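Metallo-beta-lactamase (Serratia marcescens, PDB 6K4X) hydrolyses the beta-lactam ring of antibiotics with a pair of zinc ions, as a subclass B3 metallo-beta-lactamase. Local coordinates at residues R3-P8 against G42-G47; V21-I26 against A48-A53; S73-A78 against S116-P121; A97-L102 against V126-D131. All blocks are in the same frame, centred on the assembly; numbering follows the deposited sequence. Where two conformers were deposited one is given.

Interaction 1. Residues R3-P8 against G42-G47; sequences RDWSSP and GTTEKG
Ser6 and Thr44 join the N-terminal loop to the start of helix 47-57 in the metallo-beta-lactamase fold. Residues 4 to 7 form a type I beta turn, and Ser6 faces the other loop from it. Ser6 CB lies 3.6 Å from Thr44 OG1 and near Lys46 CB. One bond further, Ser6 OG makes a hydrogen bond of 2.7 Å with Thr44 OG1, in which either hydroxyl could be the donor. The same OG sits 3.6 Å from Lys46 NZ, a proximity and not a hydrogen bond. The lysine chain is bent at chi3 and chi4, both -56°, and this curls its amine back toward the serine.

Thr44 OG1 has a second task. It stands between its own backbone N and carbonyl carbon (chi1 61°) and accepts from Gly47 N at 2.8 Å, a capping bond where the chain turns into the helix. The hydroxyl is therefore gripped by two partners, one from each segment. The methyl of Thr44 turns to the other loop too, and CG2 packs 3.6 Å from Trp5 CB. The two side chains cross at about a right angle.

Beyond CB, the indole of Trp5 leads away, with only CE3 staying near Thr44 CG2, and comes close to Asp76 and His215 of the zinc site. Inside the turn, Asp4 O accepts from both Ser7 N and Ser7 OG, the latter at 2.8 Å.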
loop_
_atom_site.group_PDB
_atom_site.type_symbol
_atom_site.label_atom_id
_atom_site.label_comp_id
_atom_site.label_asym_id
_atom_site.label_seq_id
_atom_site.Cartn_x
_atom_site.Cartn_y
_atom_site.Cartn_z
ATOM N N ARG A 3 -17.422 -2.597 5.890
ATOM C CA ARG A 3 -15.966 -2.453 5.575
ATOM C C ARG A 3 -15.743 -2.634 4.071
ATOM O O ARG A 3 -14.849 -3.358 3.669
ATOM C CB ARG A 3 -15.130 -3.472 6.357
ATOM C CG ARG A 3 -15.237 -3.330 7.869
ATOM C CD ARG A 3 -13.925 -3.560 8.593
ATOM N NE ARG A 3 -13.926 -2.969 9.925
ATOM C CZ ARG A 3 -13.609 -1.703 10.185
ATOM N NH1 ARG A 3 -13.187 -0.911 9.212
ATOM N NH2 ARG A 3 -13.695 -1.239 11.422
ATOM N N ASP A 4 -16.575 -1.979 3.256
ATOM C CA ASP A 4 -16.403 -1.957 1.806
ATOM C C ASP A 4 -15.227 -1.039 1.447
ATOM O O ASP A 4 -14.746 -0.226 2.259
ATOM C CB ASP A 4 -17.700 -1.577 1.087
ATOM C CG ASP A 4 -18.828 -2.568 1.332
ATOM O OD1 ASP A 4 -18.561 -3.784 1.265
ATOM O OD2 ASP A 4 -19.967 -2.118 1.578
ATOM N N TRP A 5 -14.721 -1.193 0.226
ATOM C CA TRP A 5 -13.496 -0.534 -0.201
ATOM C C TRP A 5 -13.639 0.981 -0.205
ATOM O O TRP A 5 -12.656 1.673 -0.168
ATOM C CB TRP A 5 -13.108 -0.925 -1.622
ATOM C CG TRP A 5 -12.667 -2.328 -1.823
ATOM C CD1 TRP A 5 -12.360 -3.245 -0.876
ATOM C CD2 TRP A 5 -12.543 -2.974 -3.100
ATOM N NE1 TRP A 5 -11.991 -4.424 -1.484
ATOM C CE2 TRP A 5 -12.116 -4.284 -2.840
ATOM C CE3 TRP A 5 -12.762 -2.566 -4.418
ATOM C CZ2 TRP A 5 -11.880 -5.193 -3.870
ATOM C CZ3 TRP A 5 -12.525 -3.466 -5.436
ATOM C CH2 TRP A 5 -12.100 -4.762 -5.157
ATOM N N SER A 6 -14.878 1.481 -0.351
ATOM C CA SER A 6 -15.144 2.910 -0.440
ATOM C C SER A 6 -15.755 3.468 0.847
ATOM O O SER A 6 -16.111 4.637 0.858
ATOM C CB SER A 6 -16.080 3.204 -1.591
ATOM O OG SER A 6 -15.497 2.804 -2.823
ATOM N N SER A 7 -15.881 2.661 1.884
ATOM C CA SER A 7 -16.699 3.037 3.035
ATOM C C SER A 7 -15.995 4.084 3.892
ATOM O O SER A 7 -14.776 4.035 4.135
ATOM C CB SER A 7 -17.037 1.849 3.867
ATOM O OG SER A 7 -15.877 1.198 4.355
ATOM N N PRO A 8 -16.773 5.016 4.477
ATOM C CA PRO A 8 -16.230 5.890 5.515
ATOM C C PRO A 8 -15.565 5.095 6.635
ATOM O O PRO A 8 -15.955 3.955 6.961
ATOM C CB PRO A 8 -17.473 6.634 6.014
ATOM C CG PRO A 8 -18.326 6.731 4.771
ATOM C CD PRO A 8 -18.156 5.379 4.101
ATOM N N GLY A 42 -4.543 5.783 -2.446
ATOM C CA GLY A 42 -5.713 6.624 -2.614
ATOM C C GLY A 42 -7.037 5.923 -2.363
ATOM O O GLY A 42 -8.079 6.592 -2.358
ATOM N N THR A 43 -7.026 4.601 -2.160
ATOM C CA THR A 43 -8.249 3.785 -2.123
ATOM C C THR A 43 -8.938 3.863 -3.490
ATOM O O THR A 43 -8.264 3.928 -4.513
ATOM C CB THR A 43 -9.149 4.071 -0.903
ATOM O OG1 THR A 43 -10.036 5.188 -1.081
ATOM C CG2 THR A 43 -8.327 4.238 0.359
ATOM N N THR A 44 -10.272 3.737 -3.492
ATOM C CA THR A 44 -11.036 3.705 -4.717
ATOM C C THR A 44 -11.359 5.128 -5.165
ATOM O O THR A 44 -11.126 6.107 -4.460
ATOM C CB THR A 44 -12.370 2.979 -4.533
ATOM O OG1 THR A 44 -13.095 3.718 -3.541
ATOM C CG2 THR A 44 -12.221 1.538 -4.102
ATOM N N GLU A 45 -11.916 5.253 -6.378
ATOM C CA GLU A 45 -12.343 6.523 -6.879
ATOM C C GLU A 45 -13.339 7.176 -5.900
ATOM O O GLU A 45 -13.154 8.305 -5.517
ATOM C CB GLU A 45 -12.926 6.290 -8.272
ATOM C CG GLU A 45 -13.609 7.469 -8.907
ATOM C CD GLU A 45 -14.105 7.160 -10.318
ATOM O OE1 GLU A 45 -14.042 5.964 -10.738
ATOM O OE2 GLU A 45 -14.525 8.101 -10.985
ATOM N N LYS A 46 -14.364 6.430 -5.479
ATOM C CA LYS A 46 -15.332 6.959 -4.513
ATOM C C LYS A 46 -14.627 7.224 -3.179
ATOM O O LYS A 46 -14.941 8.188 -2.467
ATOM C CB LYS A 46 -16.476 5.962 -4.336
ATOM C CG LYS A 46 -17.471 5.893 -5.488
ATOM C CD LYS A 46 -18.732 5.140 -5.133
ATOM C CE LYS A 46 -18.477 3.735 -4.639
ATOM N NZ LYS A 46 -17.691 2.957 -5.622
ATOM N N GLY A 47 -13.662 6.374 -2.839
ATOM C CA GLY A 47 -12.930 6.476 -1.585
ATOM C C GLY A 47 -12.093 7.736 -1.481
ATOM O O GLY A 47 -11.773 8.149 -0.364
#

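Interaction 2. Residues V21-I26 against A48-A53; sequences VGTGGI and AQVVAA
Val21 and Val51 make the closest approach between the loop 21-26 and helix 47-57. The carbonyl oxygen Val21 O lies 3.5 Å from Val51 CA, a CA-H...O contact with an angle of 158° at the hydrogen. Val51 CG2 also reaches this oxygen, at 3.7 Å. The two valine side chains meet more loosely, with Val21 CG2 4.2 Å from Val51 CG1. One residue along the loop, Gly22 offers only backbone, and its carbonyl oxygen lies near Val50 CG1.

Thr23 and Val50 form the second apolar pair. Thr23 CG2 is 4.0 Å from Val50 CG1, and the side chains are roughly perpendicular. Val50 CG1 is anti to its backbone N (chi1 171°), which carries this methyl to both Gly22 and Thr23.

The threonine is held from its other branch. Thr23 OG1 accepts from Ile26 N at 2.9 Å and, weakly, from Gly25 N, so it sits inside the bend of its own loop. It also donates to Trp5 O of the N-terminal loop. With the hydroxyl so engaged, the methyl is the branch that meets the helix. Further out, Val21 O receives a hydrogen bond from Asn54 ND2, a polar link from the loop to the next turn of the same helix. Leu39 of strand 37-40 touches both Val21 and Val51.

Thr23 with Ile26 is an ST motif, here shaping the link between strands 18-20 and 29-31 of the sheet, a connection that packs on helix 47-57.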
loop_
_atom_site.group_PDB
_atom_site.type_symbol
_atom_site.label_atom_id
_atom_site.label_comp_id
_atom_site.label_asym_id
_atom_site.label_seq_id
_atom_site.Cartn_x
_atom_site.Cartn_y
_atom_site.Cartn_z
ATOM N N VAL A 21 -5.861 6.965 7.306
ATOM C CA VAL A 21 -6.825 7.851 6.704
ATOM C C VAL A 21 -7.602 7.156 5.582
ATOM O O VAL A 21 -8.284 7.822 4.799
ATOM C CB VAL A 21 -6.178 9.153 6.200
ATOM C CG1 VAL A 21 -5.656 9.991 7.349
ATOM C CG2 VAL A 21 -5.108 8.909 5.153
ATOM N N GLY A 22 -7.497 5.825 5.480
ATOM C CA GLY A 22 -8.188 5.076 4.450
ATOM C C GLY A 22 -9.661 4.840 4.747
ATOM O O GLY A 22 -10.301 5.459 5.609
ATOM N N THR A 23 -10.222 3.926 3.954
ATOM C CA THR A 23 -11.611 3.540 4.063
ATOM C C THR A 23 -11.726 2.366 5.033
ATOM O O THR A 23 -10.758 1.885 5.609
ATOM C CB THR A 23 -12.164 3.192 2.676
ATOM O OG1 THR A 23 -11.363 2.099 2.197
ATOM C CG2 THR A 23 -12.135 4.364 1.722
ATOM N N GLY A 24 -12.955 1.879 5.212
ATOM C CA GLY A 24 -13.159 0.710 6.050
ATOM C C GLY A 24 -12.462 -0.519 5.504
ATOM O O GLY A 24 -12.132 -1.429 6.271
ATOM N N GLY A 25 -12.248 -0.565 4.192
ATOM C CA GLY A 25 -11.755 -1.759 3.552
ATOM C C GLY A 25 -10.406 -1.625 2.881
ATOM O O GLY A 25 -9.847 -2.651 2.487
ATOM N N ILE A 26 -9.892 -0.398 2.684
ATOM C CA ILE A 26 -8.606 -0.236 1.987
ATOM C C ILE A 26 -7.750 0.740 2.776
ATOM O O ILE A 26 -8.215 1.838 3.111
ATOM C CB ILE A 26 -8.756 0.250 0.536
ATOM C CG1 ILE A 26 -9.589 -0.711 -0.320
ATOM C CG2 ILE A 26 -7.394 0.485 -0.080
ATOM C CD1 ILE A 26 -8.906 -2.024 -0.625
ATOM N N ALA A 48 -11.707 8.355 -2.595
ATOM C CA ALA A 48 -10.905 9.569 -2.495
ATOM C C ALA A 48 -11.604 10.614 -1.629
ATOM O O ALA A 48 -10.948 11.375 -0.932
ATOM C CB ALA A 48 -10.584 10.137 -3.855
ATOM N N GLN A 49 -12.931 10.702 -1.719
ATOM C CA GLN A 49 -13.658 11.710 -0.924
ATOM C C GLN A 49 -13.563 11.387 0.567
ATOM O O GLN A 49 -13.593 12.307 1.400
ATOM C CB GLN A 49 -15.125 11.798 -1.367
ATOM C CG GLN A 49 -15.280 12.111 -2.849
ATOM C CD GLN A 49 -14.454 13.290 -3.304
ATOM O OE1 GLN A 49 -13.745 13.235 -4.316
ATOM N NE2 GLN A 49 -14.530 14.377 -2.556
ATOM N N VAL A 50 -13.503 10.093 0.904
ATOM C CA VAL A 50 -13.304 9.653 2.272
ATOM C C VAL A 50 -11.893 10.018 2.750
ATOM O O VAL A 50 -11.733 10.592 3.832
ATOM C CB VAL A 50 -13.615 8.151 2.392
ATOM C CG1 VAL A 50 -13.222 7.588 3.731
ATOM C CG2 VAL A 50 -15.076 7.850 2.089
ATOM N N VAL A 51 -10.877 9.672 1.952
ATOM C CA VAL A 51 -9.515 9.958 2.318
ATOM C C VAL A 51 -9.315 11.465 2.526
ATOM O O VAL A 51 -8.685 11.891 3.474
ATOM C CB VAL A 51 -8.547 9.418 1.261
ATOM C CG1 VAL A 51 -7.121 9.846 1.536
ATOM C CG2 VAL A 51 -8.643 7.916 1.139
ATOM N N ALA A 52 -9.857 12.285 1.613
ATOM C CA ALA A 52 -9.702 13.728 1.721
ATOM C C ALA A 52 -10.313 14.252 3.021
ATOM O O ALA A 52 -9.678 15.055 3.728
ATOM C CB ALA A 52 -10.295 14.402 0.509
ATOM N N ALA A 53 -11.545 13.829 3.314
ATOM C CA ALA A 53 -12.199 14.267 4.530
ATOM C C ALA A 53 -11.424 13.784 5.758
ATOM O O ALA A 53 -11.340 14.481 6.778
ATOM C CB ALA A 53 -13.619 13.765 4.548
#

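Interaction 3. Residues S73-A78 against S116-P121; sequences SHEDHA and SLSNFP. With ZN (zinc ion), chain C; ZN (zinc ion), chain B; D0U (4-azanyl-2-sulfanyl-benzoic acid), chain E.
Leu117 lies over one face of the imidazole of His74, the second histidine of the zinc-binding HxHxDH motif of the metallo-beta-lactamase fold. Leu117 CD2 stands 4.0 Å from the ring centroid and 19° off its normal, a CH-pi contact displaced toward the rim. The ring has separate partners at its edge. His74 ND1 binds one zinc ion at 2.1 Å, and NE2 is hydrogen-bonded to Asp111, which as a second-shell residue probably steadies the rotation of the imidazole.

Phe120 points toward the short helix 75-78. Its ring edge meets Ser73 O, with CE1 3.5 Å away. Ala78 CB sits above the ring, over its rim, 3.8 Å from Phe120 CE2. Glu75 runs out over Ser118, its chain extended beyond CG (chi2 175°), and OE2 comes within 3.3 Å of Ser118 CB. The polar links between the segments pass through water. One water accepts from Glu75 N and donates to Ser118 O. A second donates to Glu75 OE2 and accepts from Ser118 N.

Asp76 and His77 turn to the second zinc ion, where His215 completes the protein ligands; His72 and His150 do so at the first. The inhibitor 4-amino-2-sulfanylbenzoic acid binds both metals. Its carboxylate O2 binds the second zinc ion, at 2.3 Å. The sulfur S1, probably a thiolate, lies 2.3 Å from the zinc ion of His74 and 2.4 Å from that of Asp76 and His77.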
loop_
_atom_site.group_PDB
_atom_site.type_symbol
_atom_site.label_atom_id
_atom_site.label_comp_id
_atom_site.label_asym_id
_atom_site.label_seq_id
_atom_site.Cartn_x
_atom_site.Cartn_y
_atom_site.Cartn_z
ATOM N N SER A 73 -1.103 -0.735 -8.780
ATOM C CA SER A 73 -1.996 -0.041 -9.699
ATOM C C SER A 73 -3.229 -0.876 -10.041
ATOM O O SER A 73 -3.477 -1.169 -11.217
ATOM C CB SER A 73 -1.206 0.318 -10.923
ATOM O OG SER A 73 -0.479 -0.801 -11.422
ATOM N N HIS A 74 -4.016 -1.206 -9.001
ATOM C CA HIS A 74 -5.370 -1.727 -9.196
ATOM C C HIS A 74 -6.355 -0.738 -8.585
ATOM O O HIS A 74 -5.992 0.074 -7.736
ATOM C CB HIS A 74 -5.560 -3.102 -8.555
ATOM C CG HIS A 74 -4.746 -4.162 -9.211
ATOM N ND1 HIS A 74 -4.335 -5.295 -8.576
ATOM C CD2 HIS A 74 -4.323 -4.255 -10.488
ATOM C CE1 HIS A 74 -3.663 -6.024 -9.440
ATOM N NE2 HIS A 74 -3.643 -5.421 -10.609
ATOM N N GLU A 75 -7.591 -0.800 -9.065
ATOM C CA GLU A 75 -8.612 0.200 -8.765
ATOM C C GLU A 75 -8.868 0.360 -7.266
ATOM O O GLU A 75 -9.305 1.431 -6.845
ATOM C CB GLU A 75 -9.897 -0.131 -9.513
ATOM C CG GLU A 75 -10.643 -1.346 -8.974
ATOM C CD GLU A 75 -11.999 -1.715 -9.565
ATOM O OE1 GLU A 75 -12.774 -0.796 -9.853
ATOM O OE2 GLU A 75 -12.287 -2.930 -9.709
ATOM N N ASP A 76 -8.723 -0.694 -6.479
ATOM C CA ASP A 76 -9.022 -0.612 -5.058
ATOM C C ASP A 76 -7.995 0.224 -4.277
ATOM O O ASP A 76 -8.365 0.813 -3.262
ATOM C CB ASP A 76 -9.206 -1.994 -4.442
ATOM C CG ASP A 76 -8.075 -2.989 -4.603
ATOM O OD1 ASP A 76 -7.340 -2.913 -5.612
ATOM O OD2 ASP A 76 -7.967 -3.867 -3.716
ATOM N N HIS A 77 -6.726 0.218 -4.701
ATOM C CA HIS A 77 -5.689 0.974 -3.993
ATOM C C HIS A 77 -5.415 2.315 -4.661
ATOM O O HIS A 77 -4.988 3.278 -3.997
ATOM C CB HIS A 77 -4.394 0.167 -3.923
ATOM C CG HIS A 77 -4.632 -1.197 -3.378
ATOM N ND1 HIS A 77 -4.840 -1.448 -2.028
ATOM C CD2 HIS A 77 -4.829 -2.369 -4.020
ATOM C CE1 HIS A 77 -5.124 -2.737 -1.895
ATOM N NE2 HIS A 77 -5.151 -3.324 -3.088
ATOM N N ALA A 78 -5.520 2.339 -5.992
ATOM C CA ALA A 78 -5.059 3.453 -6.833
ATOM C C ALA A 78 -6.217 4.235 -7.452
ATOM O O ALA A 78 -5.991 5.293 -8.036
ATOM C CB ALA A 78 -4.159 2.968 -7.947
ATOM N N SER A 116 -9.835 -9.391 -16.274
ATOM C CA SER A 116 -10.799 -9.390 -15.190
ATOM C C SER A 116 -10.719 -8.100 -14.364
ATOM O O SER A 116 -11.464 -7.940 -13.404
ATOM C CB SER A 116 -10.640 -10.609 -14.312
ATOM O OG SER A 116 -9.464 -10.520 -13.518
ATOM N N LEU A 117 -9.858 -7.155 -14.751
ATOM C CA LEU A 117 -9.661 -5.937 -13.960
ATOM C C LEU A 117 -10.573 -4.821 -14.464
ATOM O O LEU A 117 -10.840 -4.735 -15.667
ATOM C CB LEU A 117 -8.202 -5.478 -14.031
ATOM C CG LEU A 117 -7.205 -6.410 -13.354
ATOM C CD1 LEU A 117 -5.789 -6.144 -13.848
ATOM C CD2 LEU A 117 -7.298 -6.275 -11.841
ATOM N N SER A 118 -10.977 -3.945 -13.546
ATOM C CA SER A 118 -11.723 -2.760 -13.913
ATOM C C SER A 118 -10.764 -1.576 -13.997
ATOM O O SER A 118 -9.902 -1.386 -13.140
ATOM C CB SER A 118 -12.829 -2.485 -12.935
ATOM O OG SER A 118 -13.749 -3.569 -12.897
ATOM N N ASN A 119 -10.933 -0.751 -15.017
ATOM C CA ASN A 119 -10.137 0.446 -15.178
ATOM C C ASN A 119 -10.467 1.461 -14.090
ATOM O O ASN A 119 -11.503 1.376 -13.433
ATOM C CB ASN A 119 -10.363 1.089 -16.540
ATOM C CG ASN A 119 -9.992 0.180 -17.691
ATOM O OD1 ASN A 119 -9.281 -0.811 -17.544
ATOM N ND2 ASN A 119 -10.434 0.560 -18.873
ATOM N N PHE A 120 -9.585 2.431 -13.917
ATOM C CA PHE A 120 -9.781 3.467 -12.944
ATOM C C PHE A 120 -9.246 4.776 -13.508
ATOM O O PHE A 120 -8.634 4.814 -14.580
ATOM C CB PHE A 120 -9.136 3.058 -11.615
ATOM C CG PHE A 120 -7.650 2.792 -11.678
ATOM C CD1 PHE A 120 -7.170 1.523 -11.959
ATOM C CD2 PHE A 120 -6.743 3.811 -11.452
ATOM C CE1 PHE A 120 -5.807 1.281 -12.013
ATOM C CE2 PHE A 120 -5.382 3.573 -11.533
ATOM C CZ PHE A 120 -4.919 2.305 -11.792
ATOM N N PRO A 121 -9.481 5.919 -12.845
ATOM C CA PRO A 121 -9.078 7.187 -13.440
ATOM C C PRO A 121 -7.553 7.341 -13.507
ATOM O O PRO A 121 -6.848 7.135 -12.515
ATOM C CB PRO A 121 -9.703 8.224 -12.500
ATOM C CG PRO A 121 -10.864 7.498 -11.878
ATOM C CD PRO A 121 -10.350 6.098 -11.664
HETATM ZN ZN ZN C . -6.241 -4.982 -3.512
HETATM ZN ZN ZN B . -4.282 -5.731 -6.558
HETATM O O2 D0U E . -4.604 -6.543 -3.337
HETATM C C7 D0U E . -4.859 -7.767 -3.359
HETATM O O1 D0U E . -4.221 -8.597 -2.649
HETATM C C3 D0U E . -5.920 -8.317 -4.244
HETATM C C2 D0U E . -6.294 -9.667 -3.999
HETATM C C4 D0U E . -6.554 -7.582 -5.262
HETATM S S1 D0U E . -6.368 -5.936 -5.672
HETATM C C5 D0U E . -7.526 -8.263 -6.030
HETATM C C6 D0U E . -7.882 -9.594 -5.805
HETATM N N1 D0U E . -8.869 -10.214 -6.560
HETATM C C1 D0U E . -7.280 -10.269 -4.781
HETATM O O HOH W 1 -8.209 -2.559 -11.265
HETATM O O HOH W 2 -10.099 -4.588 -10.738
HETATM O O HOH W 3 -13.077 1.088 -11.436
HETATM O O HOH W 4 -6.171 7.183 -9.934
#

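Interaction 4. Residues A97-L102 against V126-D131; sequences ANVDTL and VRAVAD. With SO4 (sulfate ion), chain F.
Val99 and Leu102 of helix 99-104 pack on Val126 and Ala128 of strand 126-129. The contact between the segments is apolar. Val99 CG1 meets Val126 CG1 at 3.9 Å, and the two side chains run antiparallel alongside each other. Both CG1 methyls are anti to their backbone N (chi1 166° for Val99, -174° for Val126), and this turns them to one another. The other branch of Val99 reaches further along the strand, with CG2 3.9 Å from Ala128 CB. Leu102 comes across Val126 almost squarely. Its CD1 lies 4.1 Å from Val126 CG1, so this one methyl is shared by both helix residues.

The polar interactions centre on the strand. Arg127 points away from the helix. Its guanidinium grips a sulfate, probably from the crystallisation liquor, through two N-H groups. NH1 bonds sulfate O4 at 2.8 Å in a nearly straight line (176°), and NH2 bonds sulfate O1 at 2.9 Å. NH2 also folds back to Val126 O, which it approaches from above the carbonyl plane. That oxygen also accepts from Arg103 NH2 of helix 99-104. Lys125 N also donates to the anion.

Helix and strand are consecutive elements of a beta-alpha-beta unit that starts with strand 91-95. Arg127 and Val129 pair by backbone hydrogen bonds with that strand, and Leu102 touches its Ala94. Strand 126-129 is the outermost on this side of the seven-stranded sheet.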
loop_
_atom_site.group_PDB
_atom_site.type_symbol
_atom_site.label_atom_id
_atom_site.label_comp_id
_atom_site.label_asym_id
_atom_site.label_seq_id
_atom_site.Cartn_x
_atom_site.Cartn_y
_atom_site.Cartn_z
ATOM N N ALA A 97 7.405 -0.083 -13.473
ATOM C CA ALA A 97 6.542 -0.834 -14.377
ATOM C C ALA A 97 5.061 -0.531 -14.152
ATOM O O ALA A 97 4.254 -0.969 -14.942
ATOM C CB ALA A 97 6.814 -2.317 -14.220
ATOM N N ASN A 98 4.699 0.174 -13.083
ATOM C CA ASN A 98 3.292 0.546 -12.849
ATOM C C ASN A 98 3.000 2.005 -13.223
ATOM O O ASN A 98 1.846 2.436 -13.152
ATOM C CB ASN A 98 2.891 0.325 -11.389
ATOM C CG ASN A 98 2.688 -1.134 -11.016
ATOM O OD1 ASN A 98 2.814 -2.036 -11.850
ATOM N ND2 ASN A 98 2.339 -1.387 -9.767
ATOM N N VAL A 99 4.018 2.775 -13.618
ATOM C CA VAL A 99 3.797 4.186 -13.961
ATOM C C VAL A 99 2.731 4.323 -15.055
ATOM O O VAL A 99 1.809 5.140 -14.936
ATOM C CB VAL A 99 5.130 4.865 -14.340
ATOM C CG1 VAL A 99 4.905 6.212 -15.026
ATOM C CG2 VAL A 99 6.034 5.026 -13.127
ATOM N N ASP A 100 2.865 3.553 -16.137
ATOM C CA ASP A 100 1.963 3.717 -17.244
ATOM C C ASP A 100 0.525 3.353 -16.835
ATOM O O ASP A 100 -0.433 3.985 -17.266
ATOM C CB ASP A 100 2.454 2.893 -18.427
ATOM C CG ASP A 100 1.769 3.297 -19.706
ATOM O OD1 ASP A 100 1.876 4.477 -20.063
ATOM O OD2 ASP A 100 1.128 2.432 -20.303
ATOM N N THR A 101 0.391 2.340 -15.977
ATOM C CA THR A 101 -0.904 1.935 -15.514
ATOM C C THR A 101 -1.545 3.057 -14.697
ATOM O O THR A 101 -2.742 3.350 -14.827
ATOM C CB THR A 101 -0.848 0.684 -14.647
ATOM O OG1 THR A 101 -0.188 -0.351 -15.377
ATOM C CG2 THR A 101 -2.233 0.244 -14.244
ATOM N N LEU A 102 -0.771 3.707 -13.829
ATOM C CA LEU A 102 -1.341 4.795 -13.038
ATOM C C LEU A 102 -1.722 5.985 -13.925
ATOM O O LEU A 102 -2.682 6.702 -13.626
ATOM C CB LEU A 102 -0.356 5.250 -11.963
ATOM C CG LEU A 102 -0.111 4.241 -10.840
ATOM C CD1 LEU A 102 0.961 4.752 -9.904
ATOM C CD2 LEU A 102 -1.380 3.913 -10.064
ATOM N N VAL A 126 2.824 11.409 -12.483
ATOM C CA VAL A 126 3.327 10.140 -12.016
ATOM C C VAL A 126 4.807 10.019 -12.390
ATOM O O VAL A 126 5.208 10.292 -13.526
ATOM C CB VAL A 126 2.533 8.962 -12.592
ATOM C CG1 VAL A 126 2.980 7.660 -11.976
ATOM C CG2 VAL A 126 1.038 9.171 -12.405
ATOM N N ARG A 127 5.622 9.624 -11.427
ATOM C CA ARG A 127 7.055 9.444 -11.613
ATOM C C ARG A 127 7.496 8.110 -11.020
ATOM O O ARG A 127 6.909 7.639 -10.058
ATOM C CB ARG A 127 7.817 10.565 -10.904
ATOM C CG ARG A 127 7.312 11.971 -11.188
ATOM C CD ARG A 127 7.709 12.445 -12.566
ATOM N NE ARG A 127 7.211 13.801 -12.860
ATOM C CZ ARG A 127 6.128 14.089 -13.584
ATOM N NH1 ARG A 127 5.761 15.353 -13.774
ATOM N NH2 ARG A 127 5.459 13.115 -14.158
ATOM N N ALA A 128 8.558 7.527 -11.566
ATOM C CA ALA A 128 9.089 6.259 -11.099
ATOM C C ALA A 128 10.088 6.457 -9.958
ATOM O O ALA A 128 10.876 7.400 -9.943
ATOM C CB ALA A 128 9.780 5.531 -12.232
ATOM N N VAL A 129 10.113 5.476 -9.056
ATOM C CA VAL A 129 11.167 5.292 -8.074
ATOM C C VAL A 129 11.751 3.886 -8.225
ATOM O O VAL A 129 11.055 2.961 -8.650
ATOM C CB VAL A 129 10.657 5.481 -6.640
ATOM C CG1 VAL A 129 10.183 6.897 -6.423
ATOM C CG2 VAL A 129 9.585 4.482 -6.260
ATOM N N ALA A 130 13.015 3.734 -7.820
ATOM C CA ALA A 130 13.735 2.476 -7.899
ATOM C C ALA A 130 13.713 1.757 -6.553
ATOM O O ALA A 130 13.513 2.351 -5.495
ATOM C CB ALA A 130 15.164 2.725 -8.317
ATOM N N ASP A 131 14.007 0.459 -6.604
ATOM C CA ASP A 131 14.218 -0.319 -5.403
ATOM C C ASP A 131 15.272 0.357 -4.531
ATOM O O ASP A 131 16.358 0.710 -5.023
ATOM C CB ASP A 131 14.657 -1.734 -5.771
ATOM C CG ASP A 131 14.734 -2.674 -4.586
ATOM O OD1 ASP A 131 13.893 -2.623 -3.663
ATOM O OD2 ASP A 131 15.609 -3.556 -4.641
HETATM S S SO4 F . 2.771 15.101 -16.100
HETATM O O1 SO4 F . 3.397 13.794 -16.142
HETATM O O2 SO4 F . 2.797 15.522 -17.542
HETATM O O3 SO4 F . 1.364 15.160 -15.599
HETATM O O4 SO4 F . 3.500 16.052 -15.263
#

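Interactions 1 and 2 both involve helix 47-57: 3-8 meets its capped start, and 21-26 packs on its first turns. They also touch each other directly. Interaction 2 is the one fully buried contact and is mainly apolar. Interactions 1, 3 and 4 are partly buried. Interaction 1 centres on a pair of hydroxyls. Interaction 3 carries zinc ligands and relies on aromatic contacts and bridging waters. Trp5 CE3 lies 3.6 Å from Asp76 CB, bringing interaction 1 to the same site. Interaction 4 is apolar toward its helix and polar at the surface, with no touch to interactions 1 or 2. It adjoins interaction 3, where Leu102 CD2 packs 3.6 Å from Ala78 CB.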